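Side-chain contact in G protein alpha subunit (Entamoeba histolytica, PDB 4FID), which binds guanine nucleotides and probably acts as the GTP-hydrolysing alpha subunit of a heterotrimeric G protein in transmembrane signalling: residues A[212-215]-A[216-220]. Residues are numbered along the deposited sequence; the frame is centred on the assembly and turned at random.
Sequences ESIA and VFKDI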
ATOM      1  N   GLU A 212      -3.761  16.239  -0.069  1.00 33.52           N
ATOM      2  CA  GLU A 212      -3.578  15.814   1.308  1.00 37.74           C
ATOM      3  C   GLU A 212      -2.210  15.110   1.532  1.00 27.19           C
ATOM      4  O   GLU A 212      -1.535  15.402   2.510  1.00 24.85           O
ATOM      5  CB  GLU A 212      -4.734  14.932   1.760  1.00 47.07           C
ATOM      6  CG  GLU A 212      -4.699  14.615   3.240  1.00 66.48           C
ATOM      7  CD  GLU A 212      -5.367  13.293   3.572  1.00 84.61           C
ATOM      8  OE1 GLU A 212      -5.447  12.960   4.776  1.00 92.80           O
ATOM      9  OE2 GLU A 212      -5.808  12.586   2.633  1.00 89.06           O
ATOM     10  N   SER A 213      -1.788  14.206   0.640  1.00 19.15           N
ATOM     11  CA  SER A 213      -0.468  13.593   0.804  1.00 26.31           C
ATOM     12  C   SER A 213       0.639  14.617   0.713  1.00 28.44           C
ATOM     13  O   SER A 213       1.600  14.569   1.484  1.00 30.94           O
ATOM     14  CB  SER A 213      -0.186  12.515  -0.236  1.00 27.61           C
ATOM     15  OG  SER A 213      -1.234  11.591  -0.269  1.00 38.82           O
ATOM     16  N   ILE A 214       0.515  15.520  -0.255  1.00 25.43           N
ATOM     17  CA  ILE A 214       1.578  16.467  -0.543  1.00 29.13           C
ATOM     18  C   ILE A 214       1.831  17.333   0.685  1.00 34.94           C
ATOM     19  O   ILE A 214       2.976  17.570   1.066  1.00 41.26           O
ATOM     20  CB  ILE A 214       1.252  17.341  -1.786  1.00 24.92           C
ATOM     21  CG1 ILE A 214       1.432  16.531  -3.079  1.00 26.98           C
ATOM     22  CG2 ILE A 214       2.116  18.609  -1.820  1.00 18.46           C
ATOM     23  CD1 ILE A 214       0.986  17.286  -4.327  1.00 19.77           C
ATOM     24  N   ALA A 215       0.756  17.782   1.320  1.00 27.07           N
ATOM     25  CA  ALA A 215       0.887  18.648   2.468  1.00 27.98           C
ATOM     26  C   ALA A 215       1.495  17.871   3.656  1.00 34.70           C
ATOM     27  O   ALA A 215       2.274  18.426   4.439  1.00 33.60           O
ATOM     28  CB  ALA A 215      -0.467  19.252   2.816  1.00 22.01           C
ATOM     29  N   VAL A 216       1.161  16.586   3.782  1.00 28.05           N
ATOM     30  CA  VAL A 216       1.819  15.767   4.786  1.00 28.70           C
ATOM     31  C   VAL A 216       3.322  15.779   4.554  1.00 33.38           C
ATOM     32  O   VAL A 216       4.102  16.075   5.447  1.00 36.41           O
ATOM     33  CB  VAL A 216       1.343  14.312   4.755  1.00 30.84           C
ATOM     34  CG1 VAL A 216       2.357  13.400   5.494  1.00 21.51           C
ATOM     35  CG2 VAL A 216      -0.093  14.182   5.326  1.00 23.50           C
ATOM     36  N   PHE A 217       3.728  15.453   3.338  1.00 34.64           N
ATOM     37  CA  PHE A 217       5.140  15.474   3.001  1.00 31.91           C
ATOM     38  C   PHE A 217       5.818  16.830   3.275  1.00 31.27           C
ATOM     39  O   PHE A 217       6.894  16.866   3.863  1.00 34.39           O
ATOM     40  CB  PHE A 217       5.355  15.034   1.564  1.00 24.46           C
ATOM     41  CG  PHE A 217       6.753  15.238   1.084  1.00 29.48           C
ATOM     42  CD1 PHE A 217       7.770  14.391   1.503  1.00 33.24           C
ATOM     43  CD2 PHE A 217       7.053  16.277   0.212  1.00 31.76           C
ATOM     44  CE1 PHE A 217       9.075  14.568   1.055  1.00 34.76           C
ATOM     45  CE2 PHE A 217       8.341  16.472  -0.237  1.00 34.13           C
ATOM     46  CZ  PHE A 217       9.357  15.610   0.177  1.00 39.33           C
ATOM     47  N   LYS A 218       5.191  17.930   2.860  1.00 28.92           N
ATOM     48  CA  LYS A 218       5.707  19.281   3.148  1.00 29.83           C
ATOM     49  C   LYS A 218       5.913  19.521   4.657  1.00 34.26           C
ATOM     50  O   LYS A 218       6.820  20.255   5.070  1.00 32.48           O
ATOM     51  CB  LYS A 218       4.803  20.374   2.556  1.00 27.93           C
ATOM     52  CG  LYS A 218       4.811  20.491   1.021  1.00 35.20           C
ATOM     53  CD  LYS A 218       6.217  20.654   0.444  1.00 39.09           C
ATOM     54  CE  LYS A 218       6.201  20.818  -1.085  1.00 41.79           C
ATOM     55  NZ  LYS A 218       7.593  20.993  -1.653  1.00 38.47           N
ATOM     56  N   ASP A 219       5.081  18.896   5.482  1.00 39.61           N
ATOM     57  CA  ASP A 219       5.335  18.896   6.919  1.00 46.79           C
ATOM     58  C   ASP A 219       6.674  18.266   7.241  1.00 50.93           C
ATOM     59  O   ASP A 219       7.526  18.901   7.871  1.00 54.12           O
ATOM     60  CB  ASP A 219       4.245  18.155   7.670  1.00 50.83           C
ATOM     61  CG  ASP A 219       2.974  18.945   7.739  1.00 62.25           C
ATOM     62  OD1 ASP A 219       1.916  18.346   8.058  1.00 70.46           O
ATOM     63  OD2 ASP A 219       3.045  20.170   7.466  1.00 57.62           O
ATOM     64  N   ILE A 220       6.854  17.016   6.807  1.00 44.16           N
ATOM     65  CA  ILE A 220       8.083  16.275   7.088  1.00 38.07           C
ATOM     66  C   ILE A 220       9.300  17.132   6.727  1.00 35.71           C
ATOM     67  O   ILE A 220      10.225  17.297   7.517  1.00 37.72           O
ATOM     68  CB  ILE A 220       8.093  14.934   6.326  1.00 36.83           C
ATOM     69  CG1 ILE A 220       7.076  13.977   6.930  1.00 36.83           C
ATOM     70  CG2 ILE A 220       9.461  14.293   6.335  1.00 30.94           C
ATOM     71  CD1 ILE A 220       6.777  12.767   6.030  1.00 39.18           C
TER
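Two successive turns of helix 209-222, in the Ras-like domain of this G-alpha subunit, meet through Ile214 and Lys218, where Lys218 N donates an i to i+4 backbone bond to Ile214 O at 2.9 Å. The side chains barely graze each other, Ile214 CG2 standing 4.3 Å from Lys218 CG. Lys218 CG stands beside its own backbone N (chi1 -70°), which brings it to 3.4 Å from Ile214 O; the chain then bends at chi2 and carries NZ to Phe274 O on helix 263-275. Phe217 N donates to Ser213 O at 3.0 Å, nearly straight with an N-H...O angle of 172°. With CG anti to the backbone N (chi1 171°), the Phe217 ring swings out to Phe190 and Phe274. Val216 N donates to Glu212 O at 3.2 Å, and Val216 CG2 lies 3.4 Å from Glu212 O. On the exposed side, Asp219 N binds Ala215 O at 3.0 Å. Buried Ser213 OG is hydrogen-bonded to Glu196 OE2, Arg209 O and Ser13 OG, so its polar end is satisfied outside these turns. Four successive main-chain bonds therefore hold the two turns together, while aliphatic carbons of Val216 and Lys218 pack at van der Waals distance against carbonyl oxygens those bonds already use.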